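PDB 6CPD: PmoD from Methylocystis sp. ATCC 49242, which binds copper through a periplasmic, cupredoxin-like soluble domain and probably serves copper handling in methane-oxidizing bacteria. Local coordinates for residues B[23-26]-B[27-31]. Residues are numbered along the deposited sequence; the frame is centred on the assembly and turned at random.
Sequences DKSR and SEYCD. With SO4 (sulfate ion), chain C.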
# COMPACT_ATOMS: atom_id res chain seq x y z
N ASP B 23 20.06 -6.91 -3.91
CA ASP B 23 21.10 -7.06 -4.94
C ASP B 23 21.06 -5.94 -5.99
O ASP B 23 22.05 -5.71 -6.69
CB ASP B 23 20.99 -8.43 -5.61
CG ASP B 23 21.54 -9.54 -4.74
OD1 ASP B 23 22.30 -9.23 -3.80
OD2 ASP B 23 21.21 -10.73 -4.98
N LYS B 24 19.93 -5.25 -6.08
CA LYS B 24 19.73 -4.22 -7.11
C LYS B 24 19.75 -2.79 -6.57
O LYS B 24 20.23 -1.88 -7.25
CB LYS B 24 18.43 -4.45 -7.87
CG LYS B 24 18.54 -5.56 -8.89
CD LYS B 24 19.47 -5.07 -9.99
CE LYS B 24 19.59 -6.03 -11.15
NZ LYS B 24 20.63 -5.54 -12.11
N SER B 25 19.23 -2.60 -5.37
CA SER B 25 18.93 -1.27 -4.89
C SER B 25 18.70 -1.22 -3.38
O SER B 25 18.45 -2.24 -2.75
CB SER B 25 17.70 -0.76 -5.64
OG SER B 25 17.05 0.27 -4.95
N ARG B 26 18.77 -0.02 -2.81
CA ARG B 26 18.40 0.19 -1.41
C ARG B 26 16.98 0.74 -1.29
O ARG B 26 16.55 1.12 -0.20
CB ARG B 26 19.39 1.13 -0.72
CG ARG B 26 20.83 0.59 -0.56
CD ARG B 26 20.85 -0.73 0.25
NE ARG B 26 22.16 -1.40 0.24
CZ ARG B 26 22.37 -2.56 -0.37
NH1 ARG B 26 21.36 -3.17 -0.99
NH2 ARG B 26 23.58 -3.12 -0.37
N SER B 27 16.26 0.80 -2.42
CA SER B 27 14.88 1.28 -2.42
C SER B 27 13.88 0.24 -1.90
O SER B 27 14.19 -0.95 -1.80
CB SER B 27 14.46 1.70 -3.84
OG SER B 27 15.34 2.65 -4.40
N GLU B 28 12.67 0.68 -1.59
CA GLU B 28 11.60 -0.21 -1.15
C GLU B 28 10.43 -0.10 -2.12
O GLU B 28 10.14 0.99 -2.59
CB GLU B 28 11.14 0.14 0.26
CG GLU B 28 12.21 -0.00 1.31
CD GLU B 28 11.81 0.63 2.63
OE1 GLU B 28 12.40 1.67 2.99
OE2 GLU B 28 10.87 0.13 3.28
N TYR B 29 9.78 -1.22 -2.41
CA TYR B 29 8.70 -1.22 -3.39
C TYR B 29 7.41 -1.77 -2.81
O TYR B 29 7.38 -2.21 -1.66
CB TYR B 29 9.11 -2.04 -4.61
CG TYR B 29 10.49 -1.72 -5.09
CD1 TYR B 29 10.73 -0.61 -5.91
CD2 TYR B 29 11.57 -2.51 -4.73
CE1 TYR B 29 12.01 -0.32 -6.35
CE2 TYR B 29 12.87 -2.22 -5.17
CZ TYR B 29 13.07 -1.13 -5.98
OH TYR B 29 14.34 -0.85 -6.41
N CYS B 30 6.35 -1.76 -3.61
CA CYS B 30 5.08 -2.32 -3.17
C CYS B 30 4.61 -3.32 -4.23
O CYS B 30 4.99 -4.49 -4.17
CB CYS B 30 4.03 -1.23 -2.92
SG CYS B 30 2.46 -1.88 -2.21
N ASP B 31 3.78 -2.89 -5.18
CA ASP B 31 3.24 -3.87 -6.12
C ASP B 31 3.89 -3.80 -7.50
O ASP B 31 3.50 -4.54 -8.41
CB ASP B 31 1.73 -3.73 -6.26
CG ASP B 31 1.30 -2.30 -6.50
OD1 ASP B 31 2.11 -1.52 -7.03
OD2 ASP B 31 0.14 -1.98 -6.19
S SO4 C . 15.36 2.10 -8.01
O1 SO4 C . 16.64 1.59 -7.54
O2 SO4 C . 15.60 2.93 -9.19
O3 SO4 C . 14.78 2.93 -6.97
O4 SO4 C . 14.50 0.97 -8.37
O HOH W 1 15.89 -2.82 -2.42
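With chi1 at 158°, Ser-25 turns its OG away from its own backbone N and onto the amide of Ser-27, whereas in Ser-27 OG lies anti to the carbonyl carbon (chi1 -55°) and ends 3.0 Å from Ser-25 OG. The hydroxyl of Ser-25 accepts a short, nearly straight hydrogen bond from Ser-27 N (2.7 Å, 164° at the hydrogen), the side-chain-to-backbone bond between residues i and i+2 that defines an ST turn. Serine suits this place: its short side chain can receive a backbone N-H and still give its own proton elsewhere. That proton goes to a sulfate ion, probably from the crystallisation liquor, with Ser-25 OG 2.9 Å from sulfate O1. Ser-27 OG donates to O3 at 2.6 Å, and Tyr-29 OH to O4 at 2.7 Å. O4 lies at the edge of the tyrosine ring, in its plane, and the long reach of tyrosine brings its phenol back from strand 28-29 to the loop. Within this chain three neutral hydroxyls thus each reach a different sulfate oxygen. A water donates to both Ser-25 O and Ser-27 O (2.6 Å each), tying the backbone across the bend. The same three residues of the second subunit also bind this sulfate, and Ser-27 packs on Pro-34 of that subunit. The two copies together make a sulfate-binding pocket between the chains, which is not evidence of a natural anion site. The arrangement is an ST turn leading into the short strand 28-29, which pairs antiparallel with strand 13-20 in a cupredoxin-like beta-sandwich.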